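Local coordinates for periplasmic branched-chain amino acid-binding protein (Burkholderia mallei, PDB 3I09) that probably captures branched-chain amino acids or related small carboxylates in the periplasm for uptake by an ABC transporter, and holds acetoacetic acid in this crystal, at residues E65-G70 with Q89-K94; L72-G77 with K95-N100; M333-V338 with K352-I357. All coordinates share one frame; numbering follows the deposited sequence.

Contact 1 (E65-G70 with Q89-K94); sequences EWMDRG and QVAAEK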
loop_
_atom_site.group_PDB
_atom_site.type_symbol
_atom_site.label_atom_id
_atom_site.label_comp_id
_atom_site.label_asym_id
_atom_site.label_seq_id
_atom_site.Cartn_x
_atom_site.Cartn_y
_atom_site.Cartn_z
ATOM N N GLU A 65 -5.698 -2.408 23.305
ATOM C CA GLU A 65 -6.759 -3.157 23.944
ATOM C C GLU A 65 -6.803 -4.616 23.485
ATOM O O GLU A 65 -6.915 -5.523 24.309
ATOM C CB GLU A 65 -8.114 -2.494 23.708
ATOM C CG GLU A 65 -9.322 -3.166 24.358
ATOM C CD GLU A 65 -10.589 -2.969 23.524
ATOM O OE1 GLU A 65 -10.783 -1.847 22.983
ATOM O OE2 GLU A 65 -11.366 -3.954 23.369
ATOM N N TRP A 66 -6.765 -4.864 22.186
ATOM C CA TRP A 66 -6.766 -6.243 21.705
ATOM C C TRP A 66 -5.538 -7.039 22.204
ATOM O O TRP A 66 -5.620 -8.226 22.551
ATOM C CB TRP A 66 -6.805 -6.287 20.170
ATOM C CG TRP A 66 -8.098 -5.891 19.505
ATOM C CD1 TRP A 66 -9.336 -5.764 20.072
ATOM C CD2 TRP A 66 -8.251 -5.584 18.124
ATOM N NE1 TRP A 66 -10.260 -5.405 19.104
ATOM C CE2 TRP A 66 -9.609 -5.295 17.900
ATOM C CE3 TRP A 66 -7.365 -5.541 17.044
ATOM C CZ2 TRP A 66 -10.103 -4.965 16.627
ATOM C CZ3 TRP A 66 -7.852 -5.204 15.785
ATOM C CH2 TRP A 66 -9.226 -4.938 15.591
HETATM N N MSE A 67 -4.391 -6.400 22.215
HETATM C CA MSE A 67 -3.171 -7.082 22.651
HETATM C C MSE A 67 -3.204 -7.390 24.150
HETATM O O MSE A 67 -2.787 -8.458 24.563
HETATM C CB MSE A 67 -1.967 -6.209 22.327
HETATM C CG MSE A 67 -1.700 -6.160 20.856
HETATM SE SE MSE A 67 -0.249 -4.972 20.383
HETATM C CE MSE A 67 -0.503 -4.998 18.460
ATOM N N ASP A 68 -3.700 -6.442 24.942
ATOM C CA ASP A 68 -3.649 -6.534 26.404
ATOM C C ASP A 68 -4.762 -7.390 26.987
ATOM O O ASP A 68 -4.523 -8.076 27.970
ATOM C CB ASP A 68 -3.727 -5.142 27.045
ATOM C CG ASP A 68 -2.416 -4.377 26.950
ATOM O OD1 ASP A 68 -1.379 -4.979 26.554
ATOM O OD2 ASP A 68 -2.431 -3.162 27.248
ATOM N N ARG A 69 -5.952 -7.332 26.382
ATOM C CA ARG A 69 -7.192 -7.929 26.909
ATOM C C ARG A 69 -7.944 -8.800 25.940
ATOM O O ARG A 69 -8.963 -9.343 26.303
ATOM C CB ARG A 69 -8.191 -6.834 27.279
ATOM C CG ARG A 69 -7.652 -5.973 28.279
ATOM C CD ARG A 69 -8.494 -4.744 28.556
ATOM N NE ARG A 69 -7.578 -3.945 29.335
ATOM C CZ ARG A 69 -7.213 -4.223 30.586
ATOM N NH1 ARG A 69 -7.777 -5.218 31.269
ATOM N NH2 ARG A 69 -6.303 -3.454 31.171
ATOM N N GLY A 70 -7.475 -8.909 24.702
ATOM C CA GLY A 70 -8.209 -9.623 23.671
ATOM C C GLY A 70 -7.470 -10.800 23.110
ATOM O O GLY A 70 -7.953 -11.441 22.184
ATOM N N GLN A 89 4.306 1.297 16.826
ATOM C CA GLN A 89 4.879 1.550 18.135
ATOM C C GLN A 89 4.289 0.636 19.215
ATOM O O GLN A 89 5.034 0.065 20.009
ATOM C CB GLN A 89 4.694 2.996 18.535
ATOM C CG GLN A 89 5.321 3.262 19.871
ATOM C CD GLN A 89 5.618 4.708 20.100
ATOM O OE1 GLN A 89 6.632 5.232 19.613
ATOM N NE2 GLN A 89 4.763 5.368 20.870
ATOM N N VAL A 90 2.963 0.468 19.206
ATOM C CA VAL A 90 2.302 -0.423 20.148
ATOM C C VAL A 90 2.747 -1.868 19.952
ATOM O O VAL A 90 3.114 -2.541 20.906
ATOM C CB VAL A 90 0.774 -0.343 20.024
ATOM C CG1 VAL A 90 0.131 -1.338 20.964
ATOM C CG2 VAL A 90 0.291 1.109 20.304
ATOM N N ALA A 91 2.777 -2.333 18.712
ATOM C CA ALA A 91 3.252 -3.695 18.432
ATOM C C ALA A 91 4.695 -3.918 18.878
ATOM O O ALA A 91 5.008 -4.953 19.451
ATOM C CB ALA A 91 3.119 -4.034 16.920
ATOM N N ALA A 92 5.566 -2.948 18.659
ATOM C CA ALA A 92 6.977 -3.120 19.042
ATOM C C ALA A 92 7.118 -3.193 20.559
ATOM O O ALA A 92 7.841 -4.043 21.101
ATOM C CB ALA A 92 7.834 -1.990 18.473
ATOM N N GLU A 93 6.402 -2.316 21.252
ATOM C CA GLU A 93 6.436 -2.280 22.724
ATOM C C GLU A 93 5.921 -3.593 23.345
ATOM O O GLU A 93 6.455 -4.077 24.320
ATOM C CB GLU A 93 5.544 -1.143 23.230
ATOM C CG GLU A 93 6.135 0.235 23.075
ATOM C CD GLU A 93 5.104 1.386 23.230
ATOM O OE1 GLU A 93 3.906 1.138 23.551
ATOM O OE2 GLU A 93 5.521 2.550 22.998
ATOM N N LYS A 94 4.827 -4.122 22.801
ATOM C CA LYS A 94 4.203 -5.331 23.345
ATOM C C LYS A 94 4.777 -6.621 22.755
ATOM O O LYS A 94 4.377 -7.721 23.175
ATOM C CB LYS A 94 2.691 -5.311 23.092
ATOM C CG LYS A 94 1.943 -4.086 23.685
ATOM C CD LYS A 94 2.187 -3.911 25.122
ATOM C CE LYS A 94 1.374 -2.724 25.692
ATOM N NZ LYS A 94 0.443 -3.242 26.657
#
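Met-67 and Lys-94, with CA atoms 7.6 Å apart, mark the nearest backbone approach of two helical segments, 65-69 and 89-94, that run almost parallel at 20° with their axes 11.0 Å apart. Both belong to helices lying against an alpha/beta sheet of a type I periplasmic binding protein: helix 56-69 leads into strand 72-77, and helix 81-94 leads out of it. Because the axes are well separated, long side chains must do the bridging. Met-67, present as selenomethionine, does most of it. Its CG stands beside the backbone N (chi1 -71°) and the chain beyond is extended, which carries the selenium across the groove between the helices. There SE meets the CG1 branch of Val-90 at 3.7 Å and, one turn later, CB of Lys-94 at 4.0 Å, passing both side chains at a slant. A long, unbranched apolar chain suits this buried place, since it reaches over to Val-90, Ala-91 and the apolar base of Lys-94; the same residue also packs beneath on Leu-72 and Leu-75 of the sheet. Toward the surface the contact becomes ionic. Lys-94 has an apolar base over the selenium and bends at chi2 and chi4; its side chain and that of Asp-68 cross at about a right angle, which brings NZ to the carboxylate. NZ donates to the syn lone pair of OD1 at 2.5 Å, a short separation best taken with caution, and makes a weak bond to OD2 at 2.9 Å. Lysine thus serves both layers, greasy stem inside and charge outside. At the deep end, the methyl CE of Met-67 rests 4.1 Å from CB of Ala-91, whose single methyl lets the selenomethionine tip come close to the helix backbone.

Contact 2 (L72-G77 with K95-N100); sequences LDLLVG and KKVYIN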
loop_
_atom_site.group_PDB
_atom_site.type_symbol
_atom_site.label_atom_id
_atom_site.label_comp_id
_atom_site.label_asym_id
_atom_site.label_seq_id
_atom_site.Cartn_x
_atom_site.Cartn_y
_atom_site.Cartn_z
ATOM N N LEU A 72 -4.759 -10.968 21.258
ATOM C CA LEU A 72 -4.356 -10.823 19.869
ATOM C C LEU A 72 -3.049 -11.513 19.576
ATOM O O LEU A 72 -2.093 -11.406 20.356
ATOM C CB LEU A 72 -4.226 -9.357 19.506
ATOM C CG LEU A 72 -4.272 -9.072 18.012
ATOM C CD1 LEU A 72 -5.740 -9.168 17.509
ATOM C CD2 LEU A 72 -3.773 -7.684 17.740
ATOM N N ASP A 73 -3.032 -12.251 18.464
ATOM C CA ASP A 73 -1.819 -12.917 17.978
ATOM C C ASP A 73 -1.180 -12.230 16.748
ATOM O O ASP A 73 0.062 -12.148 16.629
ATOM C CB ASP A 73 -2.169 -14.342 17.669
ATOM C CG ASP A 73 -2.461 -15.123 18.910
ATOM O OD1 ASP A 73 -1.514 -15.233 19.748
ATOM O OD2 ASP A 73 -3.640 -15.537 19.079
ATOM N N LEU A 74 -2.021 -11.754 15.837
ATOM C CA LEU A 74 -1.570 -10.964 14.669
ATOM C C LEU A 74 -2.392 -9.682 14.565
ATOM O O LEU A 74 -3.631 -9.729 14.611
ATOM C CB LEU A 74 -1.763 -11.744 13.363
ATOM C CG LEU A 74 -1.574 -10.970 12.042
ATOM C CD1 LEU A 74 -0.112 -10.499 11.869
ATOM C CD2 LEU A 74 -2.036 -11.793 10.806
ATOM N N LEU A 75 -1.689 -8.568 14.375
ATOM C CA LEU A 75 -2.286 -7.297 13.967
ATOM C C LEU A 75 -1.982 -7.050 12.502
ATOM O O LEU A 75 -0.801 -6.986 12.072
ATOM C CB LEU A 75 -1.792 -6.145 14.829
ATOM C CG LEU A 75 -2.345 -4.764 14.499
ATOM C CD1 LEU A 75 -3.878 -4.738 14.708
ATOM C CD2 LEU A 75 -1.608 -3.640 15.315
ATOM N N VAL A 76 -3.046 -6.948 11.715
ATOM C CA VAL A 76 -2.952 -6.593 10.308
ATOM C C VAL A 76 -3.297 -5.125 10.192
ATOM O O VAL A 76 -4.414 -4.725 10.514
ATOM C CB VAL A 76 -3.885 -7.396 9.397
ATOM C CG1 VAL A 76 -3.689 -6.961 7.901
ATOM C CG2 VAL A 76 -3.601 -8.923 9.571
ATOM N N GLY A 77 -2.339 -4.349 9.697
ATOM C CA GLY A 77 -2.478 -2.907 9.537
ATOM C C GLY A 77 -3.001 -2.599 8.147
ATOM O O GLY A 77 -2.446 -3.033 7.134
ATOM N N LYS A 95 5.688 -6.488 21.792
ATOM C CA LYS A 95 6.325 -7.640 21.122
ATOM C C LYS A 95 5.280 -8.547 20.459
ATOM O O LYS A 95 5.141 -9.739 20.781
ATOM C CB LYS A 95 7.228 -8.394 22.103
ATOM C CG LYS A 95 8.333 -7.485 22.671
ATOM C CD LYS A 95 9.321 -8.236 23.588
ATOM C CE LYS A 95 10.673 -7.499 23.622
ATOM N NZ LYS A 95 11.785 -8.324 24.208
ATOM N N LYS A 96 4.465 -7.937 19.604
ATOM C CA LYS A 96 3.420 -8.661 18.901
ATOM C C LYS A 96 3.624 -8.526 17.414
ATOM O O LYS A 96 4.009 -7.474 16.932
ATOM C CB LYS A 96 2.039 -8.118 19.223
ATOM C CG LYS A 96 1.654 -8.191 20.683
ATOM C CD LYS A 96 1.526 -9.617 21.173
ATOM C CE LYS A 96 1.119 -9.601 22.647
ATOM N NZ LYS A 96 1.318 -10.907 23.316
ATOM N N VAL A 97 3.341 -9.603 16.682
ATOM C CA VAL A 97 3.511 -9.599 15.240
ATOM C C VAL A 97 2.542 -8.642 14.527
ATOM O O VAL A 97 1.314 -8.690 14.723
ATOM C CB VAL A 97 3.360 -11.039 14.642
ATOM C CG1 VAL A 97 3.515 -11.020 13.079
ATOM C CG2 VAL A 97 4.376 -12.006 15.324
ATOM N N TYR A 98 3.114 -7.765 13.715
ATOM C CA TYR A 98 2.397 -6.708 13.053
ATOM C C TYR A 98 2.741 -6.738 11.552
ATOM O O TYR A 98 3.905 -6.504 11.158
ATOM C CB TYR A 98 2.781 -5.365 13.672
ATOM C CG TYR A 98 2.212 -4.123 12.976
ATOM C CD1 TYR A 98 0.864 -4.019 12.630
ATOM C CD2 TYR A 98 3.033 -3.034 12.716
ATOM C CE1 TYR A 98 0.363 -2.866 12.035
ATOM C CE2 TYR A 98 2.558 -1.889 12.121
ATOM C CZ TYR A 98 1.231 -1.802 11.777
ATOM O OH TYR A 98 0.796 -0.662 11.169
ATOM N N ILE A 99 1.727 -6.993 10.726
ATOM C CA ILE A 99 1.922 -6.971 9.301
ATOM C C ILE A 99 1.091 -5.847 8.723
ATOM O O ILE A 99 -0.142 -5.814 8.864
ATOM C CB ILE A 99 1.546 -8.298 8.658
ATOM C CG1 ILE A 99 2.362 -9.408 9.295
ATOM C CG2 ILE A 99 1.820 -8.222 7.148
ATOM C CD1 ILE A 99 2.019 -10.807 8.751
ATOM N N ASN A 100 1.767 -4.876 8.130
ATOM C CA ASN A 100 1.081 -3.762 7.489
ATOM C C ASN A 100 0.989 -3.918 5.974
ATOM O O ASN A 100 2.000 -4.160 5.298
ATOM C CB ASN A 100 1.717 -2.434 7.812
ATOM C CG ASN A 100 0.828 -1.283 7.344
ATOM O OD1 ASN A 100 0.740 -1.028 6.152
ATOM N ND2 ASN A 100 0.099 -0.653 8.282
HETATM O O HOH W 1 -0.065 -12.915 21.522
HETATM O O HOH W 2 2.165 -11.850 18.108
#
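Leu-75 is gripped by the neighbouring strand at both its polar backbone atoms: its N donates to Val-97 O at 3.0 Å in a nearly straight bond, and its O accepts from Ile-99 N at 2.9 Å. Gly-77 N then bonds to Ile-99 O at 2.8 Å, so the parallel pairing is regular from Leu-75 onward. The side chains beside it are closely fitted. On one face Leu-75 and Tyr-98 lie alongside each other, pointing the same way, with Leu-75 CD2 3.7 Å from Tyr-98 CD1. Tyr-98 CG lies opposite its backbone N (chi1 174°), which brings the ring beside Gly-77; having no side chain, that residue lets Tyr-98 CE1 approach its CA to 3.8 Å. The buried phenol oxygen is fixed twice, since OH accepts from Asn-100 ND2 at 3.0 Å and is also hydrogen-bonded to Ala-84 O of the overlying helix. On the other face the Leu-74 and Ile-99 side chains cross at a slant, with CD1 of the former 3.7 Å from CG1 of the latter, and Val-97 packs on helix 302-309; branched aliphatic residues suit such a sheet interior. At the other end the strands diverge, with the CA atoms of Asp-73 and Lys-96 6.8 Å apart, and water takes the place of direct bonds. One molecule donates to Asp-73 O and accepts from Val-97 N; another links Leu-72 O with Lys-96 NZ. The carboxylate of Asp-73 has its partner on the adjoining strand 5-11, where OD2 accepts from Lys-6 N. Lys-95, with positive phi, ends the preceding helix in a Schellman motif. Strand 72-77, helix 81-94 and strand 97-100 therefore form a beta-alpha-beta crossover, the repeating unit of the Rossmann-like lobes of periplasmic binding proteins.

Contact 3 (M333-V338 with K352-I357); sequences MYLMEV and KVVATI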
loop_
_atom_site.group_PDB
_atom_site.type_symbol
_atom_site.label_atom_id
_atom_site.label_comp_id
_atom_site.label_asym_id
_atom_site.label_seq_id
_atom_site.Cartn_x
_atom_site.Cartn_y
_atom_site.Cartn_z
HETATM N N MSE A 333 7.777 -5.505 -8.408
HETATM C CA MSE A 333 6.783 -4.475 -8.584
HETATM C C MSE A 333 6.562 -4.285 -10.096
HETATM O O MSE A 333 7.389 -4.745 -10.919
HETATM C CB MSE A 333 7.254 -3.180 -7.915
HETATM C CG MSE A 333 7.462 -3.284 -6.420
HETATM SE SE MSE A 333 5.792 -3.576 -5.372
HETATM C CE MSE A 333 5.095 -1.875 -5.510
ATOM N N TYR A 334 5.457 -3.634 -10.473
ATOM C CA TYR A 334 5.075 -3.464 -11.880
ATOM C C TYR A 334 4.873 -1.994 -12.205
ATOM O O TYR A 334 4.097 -1.305 -11.521
ATOM C CB TYR A 334 3.783 -4.257 -12.186
ATOM C CG TYR A 334 3.987 -5.705 -11.823
ATOM C CD1 TYR A 334 4.726 -6.532 -12.649
ATOM C CD2 TYR A 334 3.562 -6.206 -10.591
ATOM C CE1 TYR A 334 4.997 -7.826 -12.313
ATOM C CE2 TYR A 334 3.832 -7.502 -10.232
ATOM C CZ TYR A 334 4.546 -8.309 -11.095
ATOM O OH TYR A 334 4.842 -9.597 -10.743
ATOM N N LEU A 335 5.536 -1.536 -13.255
ATOM C CA LEU A 335 5.303 -0.206 -13.839
ATOM C C LEU A 335 4.245 -0.420 -14.907
ATOM O O LEU A 335 4.448 -1.206 -15.833
ATOM C CB LEU A 335 6.576 0.315 -14.484
ATOM C CG LEU A 335 6.544 1.766 -14.974
ATOM C CD1 LEU A 335 6.364 2.714 -13.754
ATOM C CD2 LEU A 335 7.799 2.106 -15.764
HETATM N N MSE A 336 3.106 0.248 -14.765
HETATM C CA MSE A 336 2.006 0.097 -15.703
HETATM C C MSE A 336 1.558 1.395 -16.291
HETATM O O MSE A 336 1.808 2.482 -15.730
HETATM C CB MSE A 336 0.884 -0.587 -14.965
HETATM C CG MSE A 336 1.566 -1.848 -14.470
HETATM SE SE MSE A 336 0.494 -3.145 -14.151
HETATM C CE MSE A 336 -0.357 -2.237 -12.770
ATOM N N GLU A 337 0.932 1.288 -17.460
ATOM C CA GLU A 337 0.336 2.447 -18.073
ATOM C C GLU A 337 -1.168 2.204 -18.187
ATOM O O GLU A 337 -1.601 1.117 -18.558
ATOM C CB GLU A 337 0.967 2.746 -19.446
ATOM C CG GLU A 337 0.386 3.979 -20.078
ATOM C CD GLU A 337 0.979 4.337 -21.464
ATOM O OE1 GLU A 337 1.437 3.416 -22.173
ATOM O OE2 GLU A 337 0.908 5.532 -21.846
ATOM N N VAL A 338 -1.963 3.225 -17.868
ATOM C CA VAL A 338 -3.416 3.102 -17.934
ATOM C C VAL A 338 -3.835 3.126 -19.393
ATOM O O VAL A 338 -3.358 3.964 -20.183
ATOM C CB VAL A 338 -4.124 4.212 -17.156
ATOM C CG1 VAL A 338 -5.642 4.044 -17.316
ATOM C CG2 VAL A 338 -3.656 4.195 -15.662
ATOM N N LYS A 352 -1.620 -1.752 -18.938
ATOM C CA LYS A 352 -0.621 -2.315 -19.815
ATOM C C LYS A 352 0.630 -2.390 -18.956
ATOM O O LYS A 352 0.991 -1.393 -18.320
ATOM C CB LYS A 352 -0.365 -1.381 -20.984
ATOM C CG LYS A 352 -1.526 -1.304 -21.973
ATOM C CD LYS A 352 -1.272 -0.349 -23.151
ATOM C CE LYS A 352 -1.406 1.128 -22.780
ATOM N NZ LYS A 352 -1.500 1.967 -24.012
ATOM N N VAL A 353 1.320 -3.527 -18.936
ATOM C CA VAL A 353 2.594 -3.572 -18.185
ATOM C C VAL A 353 3.733 -2.934 -18.996
ATOM O O VAL A 353 4.026 -3.329 -20.132
ATOM C CB VAL A 353 2.970 -5.001 -17.743
ATOM C CG1 VAL A 353 4.317 -4.985 -16.983
ATOM C CG2 VAL A 353 1.874 -5.614 -16.895
ATOM N N VAL A 354 4.364 -1.929 -18.444
ATOM C CA VAL A 354 5.484 -1.264 -19.103
ATOM C C VAL A 354 6.781 -2.041 -18.771
ATOM O O VAL A 354 7.601 -2.312 -19.652
ATOM C CB VAL A 354 5.583 0.197 -18.620
ATOM C CG1 VAL A 354 6.784 0.974 -19.241
ATOM C CG2 VAL A 354 4.307 0.930 -18.909
ATOM N N ALA A 355 6.955 -2.393 -17.497
ATOM C CA ALA A 355 8.162 -3.065 -17.011
ATOM C C ALA A 355 7.873 -3.793 -15.707
ATOM O O ALA A 355 6.999 -3.404 -14.929
ATOM C CB ALA A 355 9.309 -2.079 -16.798
ATOM N N THR A 356 8.600 -4.880 -15.502
ATOM C CA THR A 356 8.670 -5.511 -14.186
ATOM C C THR A 356 9.897 -4.963 -13.470
ATOM O O THR A 356 10.997 -4.978 -14.034
ATOM C CB THR A 356 8.755 -7.026 -14.321
ATOM O OG1 THR A 356 7.562 -7.501 -14.943
ATOM C CG2 THR A 356 8.923 -7.706 -12.966
ATOM N N ILE A 357 9.734 -4.487 -12.236
ATOM C CA ILE A 357 10.849 -3.963 -11.447
ATOM C C ILE A 357 11.266 -5.045 -10.485
ATOM O O ILE A 357 10.468 -5.407 -9.597
ATOM C CB ILE A 357 10.470 -2.708 -10.640
ATOM C CG1 ILE A 357 9.859 -1.633 -11.559
ATOM C CG2 ILE A 357 11.712 -2.119 -9.928
ATOM C CD1 ILE A 357 9.011 -0.637 -10.801
HETATM O O HOH W 3 -2.353 4.423 -22.721
#
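Leu-335 O accepts two backbone bonds, from Val-354 N at 2.7 Å and Ala-355 N at 3.2 Å, the mark of a classic beta bulge in this antiparallel pair. The extra residue shifts the register by one, so that Met-336 pairs with Val-353 while Leu-335 pairs with Ala-355. At the bulge the backbone of Val-354 leaves the extended conformation and turns its side chain toward strand 333-338; the branch at CB then offers one methyl to each neighbour, CG1 meeting Leu-335 CD2 at 3.8 Å and CG2 lying against CB of Glu-337. On the face that carries Tyr-334, Met-336, Val-353 and Thr-356, the selenium SE of Met-336, a selenomethionine, touches Val-353 CG2, and Thr-356 stands alongside Tyr-334, with OG1 at the ring edge 3.7 Å from CE1. Regular two-bond pairs frame the bulge, Met-333 with Ile-357 and Glu-337 with Lys-352. Beside the latter pair, the Lys-352 chain bends at chi3 (-76°), yet NZ stays 3.8 Å from Glu-337 OE1, a long ion pair; its stronger ionic partner is Glu-343, in a salt bridge, and a water joins it to Val-338 O. Strand 351-357 lies along one side of strand 329-338, while strand 248-251 pairs with the other through Tyr-334 and Met-336. Met-333 and Leu-335 pack against helix 124-137, and Val-338 reaches helix 241-244.

How the contacts relate
Contacts 1 and 2 are neighbouring layers of one lobe, their centres 9 Å apart and their segments alternating along the chain. Met-67 CE packs on Leu-75 CD2 at 3.6 Å, and Ala-91 CB lies 3.5 Å from Tyr-98 CB, joining helices to sheet. Contact 3 belongs to a separate antiparallel sheet on the opposite side of the chain's centre, about 31 Å from contact 2 and 38 Å from contact 1 between centres. The acetoacetic acid pocket relates to two of them: the Asn-100 side chain is about 7 Å from the ligand and bonds the pocket residue Ala-103, while the Met-333 side chain, about 12 Å from the ligand, touches the pocket residue Tyr-122.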